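Local coordinates for putative alpha/beta hydrolase fold protein (Candidatus Nitrososphaera gargensis, PDB 5A62) that is probably a carboxylesterase of the alpha/beta hydrolase fold, a hydrolase that would cleave carboxylic ester bonds, at residues A[105-108]-A[109-113]; A[137-140]-A[141-145]; A[253-256]-A[257-260]. All coordinates share one frame; numbering follows the deposited sequence. Where two conformers were deposited one is given.

Interaction 1: residues A[105-108]-A[109-113]; sequences SSMY and AAQHP
Residues 105-108 and 109-113 are successive turns at the C-terminal end of helix 100-111, with Ala-109 N bonded to Ser-105 O. The helix is the crossover of a beta-alpha-beta unit in the alpha/beta hydrolase fold, between strands 93-98 and 116-122. That first bond is nearly straight, at 168°. Two more regular i to i+4 bonds follow: Ala-110 N to Ser-106 O and Gln-111 N to Met-107 O. His-112 is the first residue to leave helical backbone angles, yet its N still bonds Tyr-108 O at 2.8 Å. Gln-111 N adds a weak bond to the same oxygen.

Beyond the backbone, the main side-chain contact is Tyr-108 against His-112. The phenol leaves with CG anti to the backbone N (chi1 -174°), which sends the ring straight out from the helix, where the His-112 side chain crosses it at about a right angle. The two ring planes are 37° apart, an oblique pairing. CB of His-112 makes a CH-pi contact over the face of the tyrosine ring, 4.3 Å from its centroid. Leu-85 and Arg-82 of helix 74-87 touch Tyr-108 and His-112 respectively.

Met-107 and Gln-111 lie alongside each other one turn apart and point the same way. Met-107 bends at its last torsion, and its CE comes 3.9 Å from Gln-111 NE2. That amide nitrogen bonds Gln-75 OE1, so the helix end is tied to the start of helix 74-87. Ser-105 OG bonds the carbonyl of Gly-102, within the same helix. Over the tyrosine ring, His-112 ND1 sits 3.4 Å above the plane, displaced toward the rim, with CE1 of Tyr-108 3.5 Å from this nitrogen.

Interaction 2: residues A[137-140]-A[141-145]; sequences HFRT and REVAI
Arg-141 packs over Phe-138 in a cation-pi contact within helix 136-147, which lies among the helices between strands 116-122 and 212-218 of the alpha/beta hydrolase fold, away from the sheet. Arg-141 NH2 is 3.4 Å above the centre of the phenyl ring, and the guanidinium stands nearly upright on it, with the planes 80° apart. A bend at chi3 (-68°) folds the arginine back toward the preceding turn. His-137 O then lies over the guanidinium face. Arg-141 NH1 donates to Thr-192 OG1 of helix 185-194 and to water 1, which also bonds His-137 ND1. Thr-73 of the second subunit packs on both Phe-138 and Arg-141.

On the exposed side, in one of the two conformers of Arg-139, its guanidinium stacks on the Glu-142 carboxylate, with the planes 20° apart. No N-H points at the oxygen, so this salt bridge would act through charge alone, and it is doubtful. Backbone i to i+4 bonds link the turns, including Arg-141 N to His-137 O. Water 2 donates to Glu-142 OE1 at 2.6 Å and, weakly, to Phe-138 O at 3.3 Å.

Interaction 3: residues A[253-256]-A[257-260]; sequences EKPK and EMYD
Lys-254 meets Tyr-259 where the chain passes from helix 250-253 into helix 256-272 of the alpha/beta hydrolase fold. Lys-254 is the first residue to leave helical backbone angles after Glu-253, and its phi is positive (54°). This turns the chain toward the next helix. Its aliphatic part lies against the phenol end of Tyr-259, with CG 3.2 Å from Tyr-259 OH. The lysine O sits at the edge of the tyrosine ring, near its plane. The two polar ends share an outside partner: Lys-254 NZ forms a salt bridge with Glu-42 and bonds Val-251 O and Ile-38 O, while Tyr-259 OH bonds the other carboxylate oxygen of Glu-42.

Pro-255 follows. Its O accepts from Met-258 N at 3.0 Å, and the donor stands above the carbonyl plane. Its CG touches Met-258 CB at 4.3 Å, a small apolar contact. Val-250 packs on both residues.

Lys-256 comes next. Its O takes two backbone bonds, from Tyr-259 N at 2.9 Å and from Asp-260 N at 3.2 Å. The second bond is the straighter, at 165°. The side chain runs out with CG anti to the backbone N (chi1 179°) and bends only at its end. This brings NZ to Asp-260 OD1, one turn on, in a salt bridge whose hydrogen bond is weak.

The chemistry differs between the two ends. The exposed Lys-256 and Asp-260 pair rests mainly on charge. Lys-254 and Tyr-259 are held through Glu-42, whose negative charge would help keep the lysine protonated.

Overall arrangement
The three contacts come in series along the chain, and none touches another. Interaction 1 ends the crossover helix 100-111, packed between helix 74-87, helix 202-209 and strand 116-122. Interaction 2 follows on helix 136-147, among the helices inserted between strands 116-122 and 212-218. Interaction 3 starts helix 256-272, after strand 239-243 at one border of the sheet. Interactions 1 and 3 have centres about 26 Å apart, and the centre of interaction 2 is about 30 Å from each of theirs. Interactions 1 and 3 thus belong to helices that pack on the sheet core, whereas interaction 2 sits on the helical insertion and reaches the second subunit.

Interaction 1: residues A[105-108]-A[109-113]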
ATOM      1  N   SER A 105      -8.413  -0.940  15.693  1.00  7.89           N
ATOM      2  CA  SER A 105      -9.003  -0.453  16.936  1.00  8.51           C
ATOM      3  C   SER A 105      -8.240   0.724  17.464  1.00  9.09           C
ATOM      4  O   SER A 105      -8.858   1.678  17.981  1.00  9.20           O
ATOM      5  CB  SER A 105      -9.119  -1.534  17.996  1.00  8.42           C
ATOM      6  OG  SER A 105      -7.894  -1.938  18.586  1.00  9.37           O
ATOM      7  N   SER A 106      -6.899   0.681  17.361  1.00  8.04           N
ATOM      8  CA  SER A 106      -6.104   1.757  17.882  0.50  8.15           C
ATOM      9  C   SER A 106      -6.280   3.061  17.107  1.00  9.08           C
ATOM     10  O   SER A 106      -6.408   4.148  17.687  1.00  8.95           O
ATOM     11  CB  SER A 106      -4.656   1.287  17.989  0.50  7.89           C
ATOM     12  OG  SER A 106      -4.024   1.221  16.725  0.50  7.77           O
ATOM     13  N   MET A 107      -6.381   2.984  15.789  1.00  8.96           N
ATOM     14  CA  MET A 107      -6.590   4.159  14.992  1.00  8.59           C
ATOM     15  C   MET A 107      -7.987   4.715  15.149  1.00  8.01           C
ATOM     16  O   MET A 107      -8.201   5.922  15.169  1.00  9.30           O
ATOM     17  CB  MET A 107      -6.367   3.823  13.487  1.00  8.85           C
ATOM     18  CG  MET A 107      -4.901   3.560  13.166  1.00  9.37           C
ATOM     19  SD  MET A 107      -4.606   3.176  11.433  1.00 11.43           S
ATOM     20  CE  MET A 107      -5.008   4.696  10.698  1.00 13.08           C
ATOM     21  N   TYR A 108      -8.990   3.878  15.338  1.00  8.87           N
ATOM     22  CA  TYR A 108     -10.311   4.322  15.557  1.00  9.65           C
ATOM     23  C   TYR A 108     -10.397   5.079  16.885  1.00  9.30           C
ATOM     24  O   TYR A 108     -10.955   6.153  16.912  1.00 10.02           O
ATOM     25  CB  TYR A 108     -11.336   3.141  15.472  1.00 10.14           C
ATOM     26  CG  TYR A 108     -12.752   3.599  15.568  1.00 10.75           C
ATOM     27  CD1 TYR A 108     -13.468   4.007  14.453  1.00 12.15           C
ATOM     28  CD2 TYR A 108     -13.376   3.704  16.779  1.00 11.30           C
ATOM     29  CE1 TYR A 108     -14.761   4.474  14.606  1.00 13.67           C
ATOM     30  CE2 TYR A 108     -14.682   4.099  16.897  1.00 13.44           C
ATOM     31  CZ  TYR A 108     -15.330   4.511  15.798  1.00 13.93           C
ATOM     32  OH  TYR A 108     -16.658   4.949  15.930  1.00 18.55           O
ATOM     33  N   ALA A 109      -9.845   4.495  17.928  1.00  9.46           N
ATOM     34  CA  ALA A 109      -9.804   5.169  19.241  1.00 11.31           C
ATOM     35  C   ALA A 109      -9.101   6.488  19.170  1.00 11.76           C
ATOM     36  O   ALA A 109      -9.571   7.509  19.759  1.00 11.59           O
ATOM     37  CB  ALA A 109      -9.151   4.285  20.260  1.00 11.50           C
ATOM     38  N   ALA A 110      -8.018   6.560  18.408  1.00 10.53           N
ATOM     39  CA  ALA A 110      -7.256   7.784  18.307  1.00 10.84           C
ATOM     40  C   ALA A 110      -8.064   8.848  17.627  1.00 12.56           C
ATOM     41  O   ALA A 110      -8.037  10.039  18.021  1.00 13.37           O
ATOM     42  CB  ALA A 110      -5.990   7.548  17.582  1.00 12.32           C
ATOM     43  N   GLN A 111      -8.813   8.452  16.619  1.00 11.68           N
ATOM     44  CA  GLN A 111      -9.551   9.404  15.788  1.00 11.91           C
ATOM     45  C   GLN A 111     -10.914   9.758  16.332  1.00 13.69           C
ATOM     46  O   GLN A 111     -11.438  10.866  15.998  1.00 15.30           O
ATOM     47  CB  GLN A 111      -9.679   8.833  14.346  1.00 13.23           C
ATOM     48  CG  GLN A 111      -8.406   8.846  13.627  1.00 15.85           C
ATOM     49  CD  GLN A 111      -8.522   8.236  12.245  1.00 15.93           C
ATOM     50  OE1 GLN A 111      -9.620   8.286  11.616  1.00 18.37           O
ATOM     51  NE2 GLN A 111      -7.430   7.561  11.793  1.00 18.53           N
ATOM     52  N   HIS A 112     -11.473   8.924  17.186  1.00 12.83           N
ATOM     53  CA  HIS A 112     -12.787   9.041  17.732  1.00 15.06           C
ATOM     54  C   HIS A 112     -12.781   8.746  19.237  1.00 14.93           C
ATOM     55  O   HIS A 112     -13.450   7.836  19.702  1.00 17.11           O
ATOM     56  CB  HIS A 112     -13.727   8.112  16.963  1.00 16.85           C
ATOM     57  CG  HIS A 112     -13.800   8.399  15.505  1.00 18.90           C
ATOM     58  ND1 HIS A 112     -13.241   7.601  14.526  1.00 21.08           N
ATOM     59  CD2 HIS A 112     -14.443   9.393  14.853  1.00 20.02           C
ATOM     60  CE1 HIS A 112     -13.474   8.130  13.344  1.00 20.12           C
ATOM     61  NE2 HIS A 112     -14.181   9.233  13.524  1.00 23.43           N
ATOM     62  N   PRO A 113     -12.057   9.566  19.990  1.00 17.17           N
ATOM     63  CA  PRO A 113     -11.901   9.215  21.409  1.00 18.31           C
ATOM     64  C   PRO A 113     -13.206   9.195  22.217  1.00 20.39           C
ATOM     65  O   PRO A 113     -13.329   8.373  23.126  1.00 20.47           O
ATOM     66  CB  PRO A 113     -10.909  10.243  21.915  1.00 19.85           C
ATOM     67  CG  PRO A 113     -10.821  11.275  20.877  1.00 20.75           C
ATOM     68  CD  PRO A 113     -11.271  10.720  19.584  1.00 17.65           C
TER

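Interaction 2: residues A[137-140]-A[141-145]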
ATOM      1  N   HIS A 137       5.500 -11.180   3.699  1.00 10.94           N
ATOM      2  CA  HIS A 137       4.294 -11.091   2.893  1.00 10.52           C
ATOM      3  C   HIS A 137       4.544 -10.991   1.417  1.00  9.77           C
ATOM      4  O   HIS A 137       3.634 -11.158   0.617  1.00 10.10           O
ATOM      5  CB  HIS A 137       3.441  -9.889   3.350  1.00 11.89           C
ATOM      6  CG  HIS A 137       2.977  -9.939   4.764  1.00 16.76           C
ATOM      7  ND1 HIS A 137       2.807  -8.809   5.525  1.00 19.55           N
ATOM      8  CD2 HIS A 137       2.523 -10.956   5.508  1.00 23.18           C
ATOM      9  CE1 HIS A 137       2.419  -9.149   6.740  1.00 22.11           C
ATOM     10  NE2 HIS A 137       2.198 -10.446   6.741  1.00 23.86           N
ATOM     11  N   PHE A 138       5.783 -10.715   0.971  1.00 10.25           N
ATOM     12  CA  PHE A 138       6.044 -10.818  -0.434  1.00 10.35           C
ATOM     13  C   PHE A 138       5.812 -12.232  -0.946  1.00 10.58           C
ATOM     14  O   PHE A 138       5.212 -12.438  -1.970  1.00 11.30           O
ATOM     15  CB  PHE A 138       7.476 -10.340  -0.818  1.00  9.94           C
ATOM     16  CG  PHE A 138       7.650  -8.844  -0.685  1.00  9.92           C
ATOM     17  CD1 PHE A 138       7.318  -7.987  -1.735  1.00  9.79           C
ATOM     18  CD2 PHE A 138       8.076  -8.276   0.481  1.00 11.03           C
ATOM     19  CE1 PHE A 138       7.462  -6.626  -1.584  1.00 10.31           C
ATOM     20  CE2 PHE A 138       8.197  -6.891   0.639  1.00 11.19           C
ATOM     21  CZ  PHE A 138       7.875  -6.062  -0.418  1.00 11.61           C
ATOM     22  N   ARG A 139       6.263 -13.191  -0.193  1.00 11.61           N
ATOM     23  CA  ARG A 139       6.111 -14.565  -0.653  0.55 12.16           C
ATOM     24  C   ARG A 139       4.703 -15.083  -0.451  1.00 11.03           C
ATOM     25  O   ARG A 139       4.229 -15.805  -1.310  1.00 12.63           O
ATOM     26  CB  ARG A 139       7.103 -15.505   0.012  0.55 13.85           C
ATOM     27  CG  ARG A 139       7.225 -16.854  -0.696  0.55 15.95           C
ATOM     28  CD  ARG A 139       7.865 -16.656  -2.063  0.55 17.22           C
ATOM     29  NE  ARG A 139       7.829 -17.818  -2.941  0.55 20.06           N
ATOM     30  CZ  ARG A 139       6.794 -18.169  -3.683  0.55 20.54           C
ATOM     31  NH1 ARG A 139       5.639 -17.530  -3.556  0.55 21.58           N
ATOM     32  NH2 ARG A 139       6.900 -19.181  -4.531  0.55 22.05           N
ATOM     33  N   THR A 140       3.988 -14.654   0.605  1.00  9.94           N
ATOM     34  CA  THR A 140       2.619 -15.088   0.740  1.00  9.51           C
ATOM     35  C   THR A 140       1.743 -14.442  -0.352  1.00  9.43           C
ATOM     36  O   THR A 140       0.872 -15.097  -0.913  1.00  8.75           O
ATOM     37  CB  THR A 140       2.016 -14.835   2.113  1.00 10.83           C
ATOM     38  OG1 THR A 140       2.101 -13.428   2.408  1.00 11.48           O
ATOM     39  CG2 THR A 140       2.811 -15.632   3.159  1.00 12.57           C
ATOM     40  N   ARG A 141       1.979 -13.176  -0.699  1.00  9.22           N
ATOM     41  CA  ARG A 141       1.250 -12.586  -1.822  1.00  9.24           C
ATOM     42  C   ARG A 141       1.486 -13.376  -3.121  1.00  9.01           C
ATOM     43  O   ARG A 141       0.558 -13.622  -3.879  1.00  9.01           O
ATOM     44  CB  ARG A 141       1.601 -11.103  -2.042  1.00  8.75           C
ATOM     45  CG  ARG A 141       0.933 -10.160  -1.043  1.00  8.27           C
ATOM     46  CD  ARG A 141       1.131  -8.696  -1.433  1.00  8.75           C
ATOM     47  NE  ARG A 141       2.485  -8.271  -1.312  1.00  8.73           N
ATOM     48  CZ  ARG A 141       3.041  -7.846  -0.199  1.00  7.83           C
ATOM     49  NH1 ARG A 141       2.280  -7.756   0.871  1.00  8.72           N
ATOM     50  NH2 ARG A 141       4.316  -7.545  -0.152  1.00  8.78           N
ATOM     51  N   GLU A 142       2.748 -13.764  -3.329  1.00 10.58           N
ATOM     52  CA  GLU A 142       3.101 -14.463  -4.578  1.00 11.47           C
ATOM     53  C   GLU A 142       2.377 -15.813  -4.636  1.00 11.15           C
ATOM     54  O   GLU A 142       1.819 -16.152  -5.694  1.00 12.87           O
ATOM     55  CB  GLU A 142       4.592 -14.671  -4.622  1.00 14.00           C
ATOM     56  CG  GLU A 142       5.045 -15.381  -5.881  1.00 18.14           C
ATOM     57  CD  GLU A 142       6.560 -15.587  -5.964  1.00 27.78           C
ATOM     58  OE1 GLU A 142       7.335 -15.154  -5.066  1.00 33.55           O
ATOM     59  OE2 GLU A 142       6.985 -16.257  -6.960  1.00 38.93           O
ATOM     60  N   VAL A 143       2.372 -16.530  -3.512  1.00  9.98           N
ATOM     61  CA  VAL A 143       1.599 -17.778  -3.522  1.00 10.63           C
ATOM     62  C   VAL A 143       0.099 -17.541  -3.744  1.00 10.69           C
ATOM     63  O   VAL A 143      -0.580 -18.214  -4.507  1.00 10.99           O
ATOM     64  CB  VAL A 143       1.813 -18.609  -2.243  1.00 12.49           C
ATOM     65  CG1 VAL A 143       0.926 -19.852  -2.286  1.00 12.87           C
ATOM     66  CG2 VAL A 143       3.261 -18.958  -2.090  1.00 12.56           C
ATOM     67  N   ALA A 144      -0.476 -16.571  -3.070  1.00 10.18           N
ATOM     68  CA  ALA A 144      -1.898 -16.285  -3.230  1.00 10.17           C
ATOM     69  C   ALA A 144      -2.234 -16.004  -4.691  1.00 12.03           C
ATOM     70  O   ALA A 144      -3.226 -16.488  -5.229  1.00 11.67           O
ATOM     71  CB  ALA A 144      -2.310 -15.083  -2.384  1.00 10.20           C
ATOM     72  N   ILE A 145      -1.411 -15.186  -5.333  1.00 11.09           N
ATOM     73  CA  ILE A 145      -1.671 -14.787  -6.708  1.00 12.04           C
ATOM     74  C   ILE A 145      -1.445 -15.932  -7.714  1.00 12.58           C
ATOM     75  O   ILE A 145      -2.264 -16.091  -8.635  1.00 13.86           O
ATOM     76  CB  ILE A 145      -0.824 -13.549  -7.058  1.00 11.69           C
ATOM     77  CG1 ILE A 145      -1.271 -12.399  -6.201  1.00 12.17           C
ATOM     78  CG2 ILE A 145      -1.006 -13.169  -8.563  1.00 13.00           C
ATOM     79  CD1 ILE A 145      -0.220 -11.271  -6.117  1.00 11.35           C
TER
HETATM   80  O   HOH W   1       2.836  -6.631   3.606  1.00 11.37           O
HETATM   81  O   HOH W   2       8.006 -13.066  -3.612  1.00 33.48           O

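Interaction 3: residues A[253-256]-A[257-260]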
ATOM      1  N   GLU A 253      -6.474 -21.242  18.250  1.00 13.93           N
ATOM      2  CA  GLU A 253      -6.275 -22.231  19.308  1.00 15.26           C
ATOM      3  C   GLU A 253      -7.202 -22.035  20.499  1.00 15.46           C
ATOM      4  O   GLU A 253      -7.528 -22.999  21.180  1.00 16.68           O
ATOM      5  CB  GLU A 253      -4.861 -22.192  19.774  1.00 17.98           C
ATOM      6  CG  GLU A 253      -3.951 -22.691  18.660  1.00 22.59           C
ATOM      7  CD  GLU A 253      -2.583 -23.131  19.161  1.00 31.25           C
ATOM      8  OE1 GLU A 253      -2.261 -22.886  20.355  1.00 45.42           O
ATOM      9  OE2 GLU A 253      -1.815 -23.725  18.387  1.00 30.05           O
ATOM     10  N   LYS A 254      -7.579 -20.791  20.779  1.00 13.08           N
ATOM     11  CA  LYS A 254      -8.531 -20.446  21.842  1.00 13.10           C
ATOM     12  C   LYS A 254      -8.124 -21.016  23.195  1.00 13.71           C
ATOM     13  O   LYS A 254      -8.911 -21.711  23.838  1.00 14.85           O
ATOM     14  CB  LYS A 254      -9.980 -20.849  21.460  1.00 13.78           C
ATOM     15  CG  LYS A 254     -10.417 -20.246  20.126  1.00 15.62           C
ATOM     16  CD  LYS A 254     -11.918 -20.251  19.898  1.00 16.21           C
ATOM     17  CE  LYS A 254     -12.348 -19.680  18.535  1.00 17.61           C
ATOM     18  NZ  LYS A 254     -11.910 -18.329  18.311  1.00 16.99           N
ATOM     19  N   PRO A 255      -6.951 -20.665  23.680  1.00 14.17           N
ATOM     20  CA  PRO A 255      -6.602 -21.147  25.018  1.00 15.71           C
ATOM     21  C   PRO A 255      -7.438 -20.541  26.073  1.00 14.80           C
ATOM     22  O   PRO A 255      -7.745 -19.352  26.076  1.00 14.99           O
ATOM     23  CB  PRO A 255      -5.143 -20.742  25.145  1.00 15.90           C
ATOM     24  CG  PRO A 255      -5.025 -19.545  24.280  1.00 16.45           C
ATOM     25  CD  PRO A 255      -5.894 -19.836  23.099  1.00 14.80           C
ATOM     26  N   LYS A 256      -7.782 -21.340  27.088  1.00 15.88           N
ATOM     27  CA  LYS A 256      -8.669 -20.854  28.130  1.00 17.13           C
ATOM     28  C   LYS A 256      -8.192 -19.593  28.851  1.00 16.38           C
ATOM     29  O   LYS A 256      -8.956 -18.684  29.160  1.00 17.25           O
ATOM     30  CB  LYS A 256      -8.866 -21.955  29.195  1.00 23.00           C
ATOM     31  CG  LYS A 256      -9.768 -21.501  30.337  1.00 30.54           C
ATOM     32  CD  LYS A 256      -9.931 -22.578  31.407  1.00 37.63           C
ATOM     33  CE  LYS A 256     -11.228 -22.391  32.187  1.00 40.32           C
ATOM     34  NZ  LYS A 256     -11.175 -21.233  33.119  1.00 44.17           N
ATOM     35  N   GLU A 257      -6.875 -19.484  29.054  1.00 15.55           N
ATOM     36  CA  GLU A 257      -6.346 -18.345  29.750  1.00 16.03           C
ATOM     37  C   GLU A 257      -6.677 -17.029  29.023  1.00 15.63           C
ATOM     38  O   GLU A 257      -6.866 -16.011  29.627  1.00 15.36           O
ATOM     39  CB  GLU A 257      -4.827 -18.424  29.939  1.00 16.13           C
ATOM     40  CG  GLU A 257      -4.311 -17.389  30.888  1.00 18.88           C
ATOM     41  CD  GLU A 257      -2.806 -17.388  31.072  1.00 21.05           C
ATOM     42  OE1 GLU A 257      -2.112 -18.052  30.287  1.00 22.55           O
ATOM     43  OE2 GLU A 257      -2.388 -16.626  31.994  1.00 23.07           O
ATOM     44  N   MET A 258      -6.792 -17.076  27.694  1.00 15.40           N
ATOM     45  CA  MET A 258      -7.096 -15.841  26.989  1.00 15.69           C
ATOM     46  C   MET A 258      -8.443 -15.296  27.436  1.00 15.19           C
ATOM     47  O   MET A 258      -8.644 -14.082  27.519  1.00 14.48           O
ATOM     48  CB  MET A 258      -7.118 -16.043  25.488  1.00 16.11           C
ATOM     49  CG  MET A 258      -7.429 -14.801  24.664  1.00 15.47           C
ATOM     50  SD  MET A 258      -6.937 -14.964  22.944  1.00 18.76           S
ATOM     51  CE  MET A 258      -8.052 -16.163  22.416  1.00 20.32           C
ATOM     52  N   TYR A 259      -9.368 -16.209  27.707  1.00 14.51           N
ATOM     53  CA  TYR A 259     -10.726 -15.754  28.073  1.00 15.03           C
ATOM     54  C   TYR A 259     -10.830 -15.298  29.506  1.00 14.96           C
ATOM     55  O   TYR A 259     -11.598 -14.415  29.795  1.00 14.63           O
ATOM     56  CB  TYR A 259     -11.819 -16.774  27.674  1.00 14.48           C
ATOM     57  CG  TYR A 259     -11.659 -17.112  26.210  1.00 15.76           C
ATOM     58  CD1 TYR A 259     -12.007 -16.198  25.266  1.00 17.08           C
ATOM     59  CD2 TYR A 259     -11.021 -18.279  25.805  1.00 16.74           C
ATOM     60  CE1 TYR A 259     -11.790 -16.452  23.925  1.00 17.32           C
ATOM     61  CE2 TYR A 259     -10.812 -18.549  24.476  1.00 16.48           C
ATOM     62  CZ  TYR A 259     -11.171 -17.619  23.538  1.00 18.40           C
ATOM     63  OH  TYR A 259     -10.956 -17.837  22.181  1.00 21.39           O
ATOM     64  N   ASP A 260     -10.069 -15.940  30.370  1.00 15.80           N
ATOM     65  CA  ASP A 260      -9.956 -15.498  31.742  1.00 17.07           C
ATOM     66  C   ASP A 260      -9.457 -14.069  31.721  1.00 15.75           C
ATOM     67  O   ASP A 260     -10.029 -13.211  32.351  1.00 16.80           O
ATOM     68  CB  ASP A 260      -8.988 -16.409  32.489  1.00 18.63           C
ATOM     69  CG  ASP A 260      -9.527 -17.847  32.663  1.00 23.70           C
ATOM     70  OD1 ASP A 260     -10.739 -18.103  32.522  1.00 28.27           O
ATOM     71  OD2 ASP A 260      -8.663 -18.697  32.893  1.00 30.87           O
TER